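Local coordinates for leucyl-tRNA synthetase (PDB 3PZ6), which probably joins leucine to its tRNA as a full-length enzyme and is represented here by its CP1 domain, which carries the editing activity, at residues T86-E90 against K288-R292; V100-Y106 against S148-L153; S186-D190 against P225-I229; S189-Y195 against S238-E244. The protein carries 2 engineered substitutions. All coordinates share one frame; numbering follows the deposited sequence.

Contact 1. Residues T86-E90 against K288-R292; sequences TLRPE and KQSCR
K288 reaches across to L87 and E90 on a nearly straight chain: CG lies trans to the backbone N (chi1 -166°), the next two torsions are also extended, and a bend at the last one swings NZ in between its two partners. E90 goes the other way and folds back, with chi1 at 77° placing CG between its own N and carbonyl carbon and chi2 turning the carboxylate to meet the lysine. NZ donates to L87 O at 3.3 Å, lying in the carbonyl plane, and makes a salt bridge to E90 OE1 at 3.6 Å. That same oxygen rests against the lysine chain itself, OE1 to K288 CG 3.6 Å.

The other carboxylate oxygen is held by R88, side-on: NE and NH2 both bond to E90 OE2, NH2 at 3.1 Å, with the oxygen somewhat tilted from the guanidinium plane. R88 also makes a cation-pi contact with Y265. E90 thus has a cation at each oxygen, which would limit the rotation of its carboxylate and joins the loop to helix 284-297.

Beside the charges, P89 and C291 pack together, CB to CB 4.4 Å. P89 CG rests on K288 O at 3.8 Å, while C291 SG sits 4.1 Å from E90 CA. I12 of strand 10-18 touches both P89 and R292.

An ST turn, in which T86 OG1 accepts from R88 N, starts this loop. Its TLRPE sequence is consistent with the threonine-rich peptide that lines the editing pocket in related leucyl-tRNA synthetases, backed here by a helix through a salt-bridge network.

Contact 2. Residues V100-Y106 against S148-L153; sequences VLPTGRY and SGSDLL
V100 straddles the end of helix 149-152 with its two methyls divided between two leucines: CG1 meets L152 CD1 at 4.0 Å and CG2 meets L153 CD1 at 3.6 Å. With chi1 at -60°, CG1 falls beside the valine's backbone N and CG2 between that N and the carbonyl carbon, so the branches fork over the two leucine tips. Both pairs approach at a slant.

Y106 comes from strand 105-110. It turns the CD2 side of its ring to the helix, so that G149 N lies at the edge in the ring plane. L152 CD1 touches the same side at CD2, 3.6 Å away, from an oblique direction. The ring's far end is pinned as well: Y106 OH accepts from L101 N at 2.9 Å and is bonded to G182 O.

Between these side chains G149 brings bare backbone up to the turn. Its N donates to G104 O at 2.9 Å, the donor tilted from the carbonyl plane, and its CA makes a CH...O contact with L101 O at 3.6 Å. Near S150 a water 2.9 Å from S150 OG donates to P102 O. I66 of helix 61-71 packs on L152, and Y212 touches both P102 and L153.

The elements joined are a type I turn, L101 to G104, leading into strand 105-110, and a short helix with S148 at its N-cap position. R105 and S148 form a non-hydrogen-bonded antiparallel pair. This is a strand-to-helix junction where strand 143-148, paired with 105-110 in the domain's mixed beta-sheet, ends.

Contact 3. Residues S186-D190 against P225-I229; sequences SVPSD and PLPII
S189 and P225 bring the two loops closest, CA to CA 5.0 Å, and from there the chains diverge to 7.7 Å between the CA atoms of D190 and I229, with no backbone hydrogen bond passing directly across. Each loop is folded on itself: D190 N bonds back to V187 O, and I228 N to L226 O around P227, the centre of an inverse gamma turn. The first loop joins strand 183-186 to helix 192-202 in the CP1 editing domain, and the second leads into strand 229-230.

At one end two prolines meet, P188 CB to P225 CG 3.8 Å, and Y198 of helix 192-202 touches both rings. In the middle S189 points its hydroxyl at the second loop, with chi1 at 61° holding OG between the serine's own N and carbonyl carbon. OG comes within 2.8 Å of L226 O and 2.9 Å of D190 OD2, two acceptors around one proton.

Farther along, I228 drops its ethyl arm in among the first loop's side chains. CD1 touches V187 CG1 at 3.9 Å, the two side chains crossing at about a right angle. The arm and D190 run past each other in opposite directions, which leaves CG1 3.6 Å from D190 OD2, so one flank of the carboxylate rests on hydrocarbon. The other oxygen, OD1, lies against CB of I229.

I228 is itself tied by its backbone to K275. One water completes the join, accepting from L226 N and donating to S189 OG, with its oxygen 2.9 Å from each of those two atoms.

Contact 4. Residues S189-Y195 against S238-E244; sequences SDAPDDY and SAVRLCE
Y195 carries the contact between helix 192-202 and helix 238-245. From CB the ring swings trans to the backbone N (chi1 180°), out toward helix 238-245, between V240 and C243. Its CD1 meets V240 CG2 at 3.7 Å, and that methyl sits over one ring face, offset toward the rim, a CH-pi contact. CE1 touches the same methyl as well as V240 CG1. On the other flank CD2 packs on C243 CB at 3.9 Å, while the sulfur stays oblique to the ring and also touches P192 CB at 4.1 Å. At the tip OH donates to E244 OE2, 2.7 Å away and near the ring plane. The carboxylate stands perpendicular to the ring and is met on the anti side of that oxygen.

At the other end of the contact, A239 N donates to S189 O at 3.0 Å, and A239 CB fills the corner beside D190 and P192. A water links D190 OD1 to S238 N. I260 of helix 254-271 touches both P192 and C243.

The tyrosine is therefore gripped at face and tip. Its bond would probably steady the carboxylate of an exposed E244, whose ion pair with K199 is long and weak.

Contact 1 is outermost along the chain, its loop enclosing the other three. Contact 2 closes before contacts 3 and 4 begin; these share S189 and D190. Their centres lie 8 Å apart, and V187 N probably bonds D194 OD2, 2.8 Å away. Segment 225-229 packs on the loop before helix 192-202, and 238-244 on that loop and the helix's first turn. Contact 1, 14 Å from contact 3 by centres, touches it through R88 and D190. Contact 2 is about 25 Å from contacts 3 and 4 and 26 Å from contact 1, across the chain's centre from 1 and 3. Contacts 1 and 2 adjoin strands of the large mixed sheet; 3 and 4 join loops and helices following its strand 183-186.

Contact 1. Residues T86-E90 against K288-R292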
loop_
_atom_site.group_PDB
_atom_site.type_symbol
_atom_site.label_atom_id
_atom_site.label_comp_id
_atom_site.label_asym_id
_atom_site.label_seq_id
_atom_site.Cartn_x
_atom_site.Cartn_y
_atom_site.Cartn_z
ATOM N N THR A 86 -5.216 -2.067 7.222
ATOM C CA THR A 86 -4.469 -3.266 7.576
ATOM C C THR A 86 -4.719 -3.641 9.032
ATOM O O THR A 86 -4.933 -2.779 9.890
ATOM C CB THR A 86 -2.935 -3.121 7.306
ATOM O OG1 THR A 86 -2.268 -4.345 7.636
ATOM C CG2 THR A 86 -2.330 -1.995 8.122
ATOM N N LEU A 87 -4.699 -4.939 9.292
ATOM C CA LEU A 87 -4.801 -5.459 10.639
ATOM C C LEU A 87 -3.433 -5.927 11.118
ATOM O O LEU A 87 -3.285 -6.385 12.251
ATOM C CB LEU A 87 -5.803 -6.619 10.685
ATOM C CG LEU A 87 -7.292 -6.273 10.543
ATOM C CD1 LEU A 87 -8.110 -7.540 10.324
ATOM C CD2 LEU A 87 -7.800 -5.498 11.763
ATOM N N ARG A 88 -2.434 -5.794 10.248
ATOM C CA ARG A 88 -1.097 -6.332 10.505
ATOM C C ARG A 88 -0.007 -5.277 10.336
ATOM O O ARG A 88 0.756 -5.336 9.375
ATOM C CB ARG A 88 -0.811 -7.517 9.578
ATOM C CG ARG A 88 -1.809 -8.665 9.658
ATOM C CD ARG A 88 -1.195 -9.923 9.071
ATOM N NE ARG A 88 -0.065 -10.362 9.884
ATOM C CZ ARG A 88 0.809 -11.306 9.542
ATOM N NH1 ARG A 88 0.704 -11.938 8.376
ATOM N NH2 ARG A 88 1.797 -11.618 10.377
ATOM N N PRO A 89 0.080 -4.320 11.277
ATOM C CA PRO A 89 1.033 -3.214 11.155
ATOM C C PRO A 89 2.505 -3.642 11.241
ATOM O O PRO A 89 3.384 -2.887 10.817
ATOM C CB PRO A 89 0.674 -2.313 12.343
ATOM C CG PRO A 89 0.085 -3.235 13.344
ATOM C CD PRO A 89 -0.683 -4.241 12.538
ATOM N N GLU A 90 2.769 -4.827 11.785
ATOM C CA GLU A 90 4.139 -5.335 11.899
ATOM C C GLU A 90 4.730 -5.766 10.545
ATOM O O GLU A 90 5.953 -5.821 10.382
ATOM C CB GLU A 90 4.221 -6.479 12.930
ATOM C CG GLU A 90 3.698 -7.841 12.455
ATOM C CD GLU A 90 2.171 -7.964 12.438
ATOM O OE1 GLU A 90 1.456 -6.980 12.759
ATOM O OE2 GLU A 90 1.688 -9.070 12.097
ATOM N N LYS A 288 3.686 -5.984 17.985
ATOM C CA LYS A 288 2.506 -5.675 17.176
ATOM C C LYS A 288 1.886 -4.360 17.640
ATOM O O LYS A 288 1.667 -3.459 16.832
ATOM C CB LYS A 288 1.487 -6.816 17.257
ATOM C CG LYS A 288 0.372 -6.769 16.220
ATOM C CD LYS A 288 -0.605 -7.922 16.429
ATOM C CE LYS A 288 -1.810 -7.817 15.503
ATOM N NZ LYS A 288 -1.533 -8.384 14.160
ATOM N N GLN A 289 1.637 -4.246 18.943
ATOM C CA GLN A 289 1.137 -3.003 19.540
ATOM C C GLN A 289 2.131 -1.851 19.408
ATOM O O GLN A 289 1.735 -0.688 19.365
ATOM C CB GLN A 289 0.767 -3.220 21.010
ATOM N N SER A 290 3.416 -2.187 19.340
ATOM C CA SER A 290 4.487 -1.201 19.289
ATOM C C SER A 290 4.611 -0.547 17.930
ATOM O O SER A 290 4.842 0.658 17.845
ATOM C CB SER A 290 5.820 -1.844 19.664
ATOM O OG SER A 290 5.779 -2.335 20.991
ATOM N N CYS A 291 4.479 -1.349 16.872
ATOM C CA CYS A 291 4.524 -0.849 15.499
ATOM C C CYS A 291 3.355 0.086 15.230
ATOM O O CYS A 291 3.503 1.083 14.521
ATOM C CB CYS A 291 4.543 -1.999 14.489
ATOM S SG CYS A 291 6.205 -2.473 13.950
ATOM N N ARG A 292 2.201 -0.242 15.811
ATOM C CA ARG A 292 1.029 0.628 15.772
ATOM C C ARG A 292 1.379 2.030 16.275
ATOM O O ARG A 292 1.169 3.016 15.571
ATOM C CB ARG A 292 -0.111 0.027 16.602
ATOM C CG ARG A 292 -1.438 0.759 16.450
ATOM C CD ARG A 292 -2.389 0.486 17.610
ATOM N NE ARG A 292 -3.481 1.462 17.644
ATOM C CZ ARG A 292 -3.398 2.682 18.183
ATOM N NH1 ARG A 292 -2.269 3.105 18.751
ATOM N NH2 ARG A 292 -4.454 3.488 18.155
#

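Contact 2. Residues V100-Y106 against S148-L153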
loop_
_atom_site.group_PDB
_atom_site.type_symbol
_atom_site.label_atom_id
_atom_site.label_comp_id
_atom_site.label_asym_id
_atom_site.label_seq_id
_atom_site.Cartn_x
_atom_site.Cartn_y
_atom_site.Cartn_z
ATOM N N VAL A 100 -5.336 -1.707 -5.783
ATOM C CA VAL A 100 -6.618 -1.023 -5.946
ATOM C C VAL A 100 -7.474 -1.845 -6.891
ATOM O O VAL A 100 -6.942 -2.625 -7.679
ATOM C CB VAL A 100 -6.479 0.413 -6.511
ATOM C CG1 VAL A 100 -5.629 1.295 -5.587
ATOM C CG2 VAL A 100 -5.938 0.397 -7.933
ATOM N N LEU A 101 -8.792 -1.697 -6.795
ATOM C CA LEU A 101 -9.695 -2.315 -7.761
ATOM C C LEU A 101 -9.689 -1.483 -9.040
ATOM O O LEU A 101 -10.090 -0.308 -9.021
ATOM C CB LEU A 101 -11.120 -2.448 -7.207
ATOM C CG LEU A 101 -12.140 -3.112 -8.144
ATOM C CD1 LEU A 101 -11.817 -4.595 -8.396
ATOM C CD2 LEU A 101 -13.561 -2.949 -7.621
ATOM N N PRO A 102 -9.227 -2.083 -10.152
ATOM C CA PRO A 102 -9.071 -1.361 -11.422
ATOM C C PRO A 102 -10.351 -0.674 -11.882
ATOM O O PRO A 102 -10.287 0.335 -12.586
ATOM C CB PRO A 102 -8.685 -2.465 -12.404
ATOM C CG PRO A 102 -8.006 -3.484 -11.546
ATOM C CD PRO A 102 -8.786 -3.481 -10.264
ATOM N N THR A 103 -11.498 -1.210 -11.471
ATOM C CA THR A 103 -12.798 -0.654 -11.846
ATOM C C THR A 103 -13.441 0.127 -10.699
ATOM O O THR A 103 -14.463 0.784 -10.877
ATOM C CB THR A 103 -13.745 -1.749 -12.334
ATOM O OG1 THR A 103 -13.668 -2.873 -11.452
ATOM C CG2 THR A 103 -13.356 -2.197 -13.715
ATOM N N GLY A 104 -12.822 0.068 -9.528
ATOM C CA GLY A 104 -13.305 0.796 -8.362
ATOM C C GLY A 104 -13.497 2.290 -8.574
ATOM O O GLY A 104 -12.776 2.932 -9.354
ATOM N N ARG A 105 -14.490 2.836 -7.880
ATOM C CA ARG A 105 -14.690 4.274 -7.828
ATOM C C ARG A 105 -14.260 4.786 -6.458
ATOM O O ARG A 105 -14.876 4.469 -5.444
ATOM C CB ARG A 105 -16.150 4.625 -8.099
ATOM C CG ARG A 105 -16.360 6.067 -8.529
ATOM C CD ARG A 105 -17.780 6.309 -9.019
ATOM N NE ARG A 105 -18.754 6.375 -7.929
ATOM C CZ ARG A 105 -19.959 6.935 -8.032
ATOM N NH1 ARG A 105 -20.348 7.496 -9.174
ATOM N NH2 ARG A 105 -20.778 6.942 -6.989
ATOM N N TYR A 106 -13.187 5.564 -6.438
ATOM C CA TYR A 106 -12.677 6.149 -5.214
ATOM C C TYR A 106 -12.983 7.641 -5.221
ATOM O O TYR A 106 -13.414 8.192 -6.236
ATOM C CB TYR A 106 -11.170 5.886 -5.090
ATOM C CG TYR A 106 -10.815 4.415 -5.079
ATOM C CD1 TYR A 106 -10.766 3.699 -3.882
ATOM C CD2 TYR A 106 -10.544 3.732 -6.267
ATOM C CE1 TYR A 106 -10.452 2.348 -3.866
ATOM C CE2 TYR A 106 -10.228 2.383 -6.262
ATOM C CZ TYR A 106 -10.185 1.694 -5.058
ATOM O OH TYR A 106 -9.877 0.353 -5.047
ATOM N N SER A 148 -11.019 7.402 -10.205
ATOM C CA SER A 148 -11.222 6.006 -10.603
ATOM C C SER A 148 -9.975 5.155 -10.347
ATOM O O SER A 148 -8.870 5.685 -10.234
ATOM C CB SER A 148 -11.666 5.895 -12.070
ATOM O OG SER A 148 -10.688 6.396 -12.956
ATOM N N GLY A 149 -10.162 3.840 -10.247
ATOM C CA GLY A 149 -9.047 2.903 -10.121
ATOM C C GLY A 149 -8.051 3.056 -11.254
ATOM O O GLY A 149 -6.838 3.032 -11.035
ATOM N N SER A 150 -8.581 3.222 -12.465
ATOM C CA SER A 150 -7.796 3.509 -13.662
ATOM C C SER A 150 -6.766 4.622 -13.470
ATOM O O SER A 150 -5.624 4.492 -13.911
ATOM C CB SER A 150 -8.726 3.879 -14.817
ATOM O OG SER A 150 -9.079 2.728 -15.549
ATOM N N ASP A 151 -7.186 5.712 -12.829
ATOM C CA ASP A 151 -6.312 6.843 -12.561
ATOM C C ASP A 151 -5.208 6.464 -11.567
ATOM O O ASP A 151 -4.049 6.864 -11.730
ATOM C CB ASP A 151 -7.120 8.028 -12.020
ATOM C CG ASP A 151 -8.140 8.551 -13.016
ATOM O OD1 ASP A 151 -7.890 8.475 -14.244
ATOM O OD2 ASP A 151 -9.196 9.050 -12.567
ATOM N N LEU A 152 -5.582 5.676 -10.558
ATOM C CA LEU A 152 -4.663 5.225 -9.511
ATOM C C LEU A 152 -3.655 4.185 -9.989
ATOM O O LEU A 152 -2.512 4.156 -9.527
ATOM C CB LEU A 152 -5.438 4.657 -8.321
ATOM C CG LEU A 152 -6.269 5.644 -7.513
ATOM C CD1 LEU A 152 -7.161 4.878 -6.579
ATOM C CD2 LEU A 152 -5.375 6.604 -6.745
ATOM N N LEU A 153 -4.083 3.337 -10.917
ATOM C CA LEU A 153 -3.270 2.206 -11.345
ATOM C C LEU A 153 -1.899 2.665 -11.844
ATOM O O LEU A 153 -1.783 3.685 -12.523
ATOM C CB LEU A 153 -4.013 1.398 -12.410
ATOM C CG LEU A 153 -3.922 -0.127 -12.326
ATOM C CD1 LEU A 153 -4.547 -0.661 -11.030
ATOM C CD2 LEU A 153 -4.582 -0.779 -13.540
HETATM O O HOH W 1 -11.481 2.476 -13.092
HETATM O O HOH W 2 -11.559 1.193 -15.416
#

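Contact 3. Residues S186-D190 against P225-I229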
loop_
_atom_site.group_PDB
_atom_site.type_symbol
_atom_site.label_atom_id
_atom_site.label_comp_id
_atom_site.label_asym_id
_atom_site.label_seq_id
_atom_site.Cartn_x
_atom_site.Cartn_y
_atom_site.Cartn_z
ATOM N N SER A 186 0.422 -4.644 0.291
ATOM C CA SER A 186 0.962 -5.867 -0.277
ATOM C C SER A 186 2.261 -6.259 0.388
ATOM O O SER A 186 3.257 -5.540 0.289
ATOM C CB SER A 186 1.154 -5.753 -1.785
ATOM O OG SER A 186 1.640 -6.977 -2.327
ATOM N N VAL A 187 2.234 -7.407 1.067
ATOM C CA VAL A 187 3.407 -7.956 1.728
ATOM C C VAL A 187 3.572 -9.421 1.301
ATOM O O VAL A 187 3.185 -10.330 2.029
ATOM C CB VAL A 187 3.297 -7.821 3.266
ATOM C CG1 VAL A 187 4.614 -8.210 3.944
ATOM C CG2 VAL A 187 2.904 -6.403 3.651
ATOM N N PRO A 188 4.139 -9.650 0.098
ATOM C CA PRO A 188 4.221 -10.977 -0.515
ATOM C C PRO A 188 4.977 -12.008 0.308
ATOM O O PRO A 188 4.713 -13.195 0.175
ATOM C CB PRO A 188 4.975 -10.721 -1.818
ATOM C CG PRO A 188 4.775 -9.311 -2.104
ATOM C CD PRO A 188 4.686 -8.614 -0.793
ATOM N N SER A 189 5.910 -11.571 1.145
ATOM C CA SER A 189 6.679 -12.512 1.962
ATOM C C SER A 189 5.819 -13.193 3.020
ATOM O O SER A 189 6.132 -14.298 3.461
ATOM C CB SER A 189 7.862 -11.819 2.627
ATOM O OG SER A 189 7.436 -10.787 3.498
ATOM N N ASP A 190 4.733 -12.541 3.425
ATOM C CA ASP A 190 3.931 -13.061 4.528
ATOM C C ASP A 190 2.411 -13.087 4.336
ATOM O O ASP A 190 1.671 -13.412 5.260
ATOM C CB ASP A 190 4.319 -12.363 5.834
ATOM C CG ASP A 190 5.685 -12.807 6.338
ATOM O OD1 ASP A 190 5.732 -13.720 7.191
ATOM O OD2 ASP A 190 6.707 -12.259 5.870
ATOM N N PRO A 225 9.956 -9.672 -2.556
ATOM C CA PRO A 225 9.506 -9.907 -1.182
ATOM C C PRO A 225 10.659 -9.791 -0.193
ATOM O O PRO A 225 11.801 -10.094 -0.537
ATOM C CB PRO A 225 8.999 -11.342 -1.227
ATOM C CG PRO A 225 8.552 -11.528 -2.631
ATOM C CD PRO A 225 9.524 -10.748 -3.468
ATOM N N LEU A 226 10.360 -9.341 1.018
ATOM C CA LEU A 226 11.389 -9.099 2.022
ATOM C C LEU A 226 11.304 -10.066 3.204
ATOM O O LEU A 226 10.205 -10.358 3.673
ATOM C CB LEU A 226 11.281 -7.656 2.522
ATOM C CG LEU A 226 12.105 -6.539 1.865
ATOM C CD1 LEU A 226 12.678 -6.886 0.494
ATOM C CD2 LEU A 226 11.287 -5.258 1.812
ATOM N N PRO A 227 12.465 -10.552 3.700
ATOM C CA PRO A 227 12.557 -11.426 4.878
ATOM C C PRO A 227 12.288 -10.687 6.199
ATOM O O PRO A 227 13.202 -10.508 7.017
ATOM C CB PRO A 227 14.008 -11.900 4.831
ATOM C CG PRO A 227 14.727 -10.810 4.138
ATOM C CD PRO A 227 13.788 -10.344 3.084
ATOM N N ILE A 228 11.044 -10.265 6.407
ATOM C CA ILE A 228 10.714 -9.410 7.553
ATOM C C ILE A 228 10.462 -10.217 8.824
ATOM O O ILE A 228 10.780 -9.776 9.927
ATOM C CB ILE A 228 9.521 -8.448 7.266
ATOM C CG1 ILE A 228 8.280 -9.216 6.803
ATOM C CG2 ILE A 228 9.907 -7.437 6.209
ATOM C CD1 ILE A 228 6.977 -8.476 7.042
ATOM N N ILE A 229 9.912 -11.408 8.658
ATOM C CA ILE A 229 9.543 -12.243 9.783
ATOM C C ILE A 229 10.069 -13.657 9.577
ATOM O O ILE A 229 9.878 -14.246 8.508
ATOM C CB ILE A 229 7.998 -12.252 9.986
ATOM C CG1 ILE A 229 7.519 -10.861 10.432
ATOM C CG2 ILE A 229 7.584 -13.319 11.005
ATOM C CD1 ILE A 229 6.023 -10.627 10.330
HETATM O O HOH W 3 7.641 -8.610 1.574
#

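Contact 4. Residues S189-Y195 against S238-E244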
loop_
_atom_site.group_PDB
_atom_site.type_symbol
_atom_site.label_atom_id
_atom_site.label_comp_id
_atom_site.label_asym_id
_atom_site.label_seq_id
_atom_site.Cartn_x
_atom_site.Cartn_y
_atom_site.Cartn_z
ATOM N N SER A 189 5.910 -11.571 1.145
ATOM C CA SER A 189 6.679 -12.512 1.962
ATOM C C SER A 189 5.819 -13.193 3.020
ATOM O O SER A 189 6.132 -14.298 3.461
ATOM C CB SER A 189 7.862 -11.819 2.627
ATOM O OG SER A 189 7.436 -10.787 3.498
ATOM N N ASP A 190 4.733 -12.541 3.425
ATOM C CA ASP A 190 3.931 -13.061 4.528
ATOM C C ASP A 190 2.411 -13.087 4.336
ATOM O O ASP A 190 1.671 -13.412 5.260
ATOM C CB ASP A 190 4.319 -12.363 5.834
ATOM C CG ASP A 190 5.685 -12.807 6.338
ATOM O OD1 ASP A 190 5.732 -13.720 7.191
ATOM O OD2 ASP A 190 6.707 -12.259 5.870
ATOM N N ALA A 191 1.962 -12.781 3.125
ATOM C CA ALA A 191 0.565 -12.939 2.750
ATOM C C ALA A 191 0.489 -13.676 1.416
ATOM O O ALA A 191 0.809 -13.102 0.375
ATOM C CB ALA A 191 -0.110 -11.595 2.658
ATOM N N PRO A 192 0.059 -14.957 1.443
ATOM C CA PRO A 192 0.005 -15.861 0.283
ATOM C C PRO A 192 -0.765 -15.280 -0.899
ATOM O O PRO A 192 -0.303 -15.379 -2.036
ATOM C CB PRO A 192 -0.744 -17.082 0.825
ATOM C CG PRO A 192 -0.603 -17.001 2.297
ATOM C CD PRO A 192 -0.582 -15.557 2.627
ATOM N N ASP A 193 -1.931 -14.695 -0.624
ATOM C CA ASP A 193 -2.751 -14.037 -1.641
ATOM C C ASP A 193 -1.976 -12.903 -2.310
ATOM O O ASP A 193 -1.928 -12.826 -3.543
ATOM C CB ASP A 193 -4.078 -13.530 -1.047
ATOM C CG ASP A 193 -5.126 -14.654 -0.892
ATOM O OD1 ASP A 193 -5.212 -15.537 -1.781
ATOM O OD2 ASP A 193 -5.871 -14.666 0.116
ATOM N N ASP A 194 -1.354 -12.046 -1.494
ATOM C CA ASP A 194 -0.459 -11.010 -2.000
ATOM C C ASP A 194 0.591 -11.615 -2.931
ATOM O O ASP A 194 0.793 -11.120 -4.044
ATOM C CB ASP A 194 0.234 -10.254 -0.858
ATOM C CG ASP A 194 -0.674 -9.254 -0.162
ATOM O OD1 ASP A 194 -1.798 -8.990 -0.632
ATOM O OD2 ASP A 194 -0.251 -8.717 0.877
ATOM N N TYR A 195 1.246 -12.686 -2.487
ATOM C CA TYR A 195 2.290 -13.308 -3.296
ATOM C C TYR A 195 1.761 -13.897 -4.607
ATOM O O TYR A 195 2.399 -13.742 -5.651
ATOM C CB TYR A 195 3.068 -14.375 -2.523
ATOM C CG TYR A 195 4.146 -15.028 -3.366
ATOM C CD1 TYR A 195 5.311 -14.326 -3.711
ATOM C CD2 TYR A 195 4.009 -16.332 -3.820
ATOM C CE1 TYR A 195 6.309 -14.906 -4.479
ATOM C CE2 TYR A 195 5.008 -16.925 -4.598
ATOM C CZ TYR A 195 6.157 -16.204 -4.923
ATOM O OH TYR A 195 7.147 -16.785 -5.694
ATOM N N SER A 238 8.039 -17.012 4.332
ATOM C CA SER A 238 7.134 -18.134 4.592
ATOM C C SER A 238 6.023 -18.319 3.581
ATOM O O SER A 238 5.801 -19.433 3.117
ATOM C CB SER A 238 6.562 -18.042 5.997
ATOM O OG SER A 238 7.586 -18.367 6.917
ATOM N N ALA A 239 5.340 -17.234 3.231
ATOM C CA ALA A 239 4.281 -17.292 2.237
ATOM C C ALA A 239 4.841 -17.773 0.901
ATOM O O ALA A 239 4.207 -18.569 0.212
ATOM C CB ALA A 239 3.592 -15.935 2.087
ATOM N N VAL A 240 6.044 -17.309 0.564
ATOM C CA VAL A 240 6.746 -17.729 -0.646
ATOM C C VAL A 240 7.112 -19.219 -0.571
ATOM O O VAL A 240 6.701 -19.991 -1.432
ATOM C CB VAL A 240 8.001 -16.843 -0.912
ATOM C CG1 VAL A 240 8.699 -17.245 -2.195
ATOM C CG2 VAL A 240 7.613 -15.379 -0.965
ATOM N N ARG A 241 7.856 -19.614 0.465
ATOM C CA ARG A 241 8.281 -21.014 0.665
ATOM C C ARG A 241 7.128 -22.018 0.617
ATOM O O ARG A 241 7.211 -23.036 -0.067
ATOM C CB ARG A 241 9.034 -21.190 1.988
ATOM C CG ARG A 241 10.432 -20.603 2.014
ATOM C CD ARG A 241 11.036 -20.760 3.400
ATOM N NE ARG A 241 12.183 -19.880 3.610
ATOM C CZ ARG A 241 13.445 -20.217 3.367
ATOM N NH1 ARG A 241 13.738 -21.425 2.904
ATOM N NH2 ARG A 241 14.416 -19.343 3.591
ATOM N N LEU A 242 6.059 -21.735 1.354
ATOM C CA LEU A 242 4.899 -22.614 1.350
ATOM C C LEU A 242 4.193 -22.604 0.001
ATOM O O LEU A 242 3.788 -23.649 -0.485
ATOM C CB LEU A 242 3.932 -22.266 2.485
ATOM C CG LEU A 242 4.412 -22.464 3.930
ATOM C CD1 LEU A 242 3.246 -22.318 4.887
ATOM C CD2 LEU A 242 5.107 -23.810 4.149
ATOM N N CYS A 243 4.069 -21.430 -0.613
ATOM C CA CYS A 243 3.460 -21.326 -1.936
ATOM C C CYS A 243 4.243 -22.069 -3.014
ATOM O O CYS A 243 3.642 -22.685 -3.892
ATOM C CB CYS A 243 3.269 -19.865 -2.348
ATOM S SG CYS A 243 1.826 -19.062 -1.624
ATOM N N GLU A 244 5.572 -22.016 -2.941
ATOM C CA GLU A 244 6.425 -22.619 -3.970
ATOM C C GLU A 244 6.636 -24.122 -3.775
ATOM O O GLU A 244 6.787 -24.862 -4.753
ATOM C CB GLU A 244 7.775 -21.890 -4.088
ATOM C CG GLU A 244 7.702 -20.457 -4.652
ATOM C CD GLU A 244 7.147 -20.374 -6.078
ATOM O OE1 GLU A 244 7.267 -21.356 -6.844
ATOM O OE2 GLU A 244 6.589 -19.314 -6.437
HETATM O O HOH W 4 7.859 -15.424 7.068
#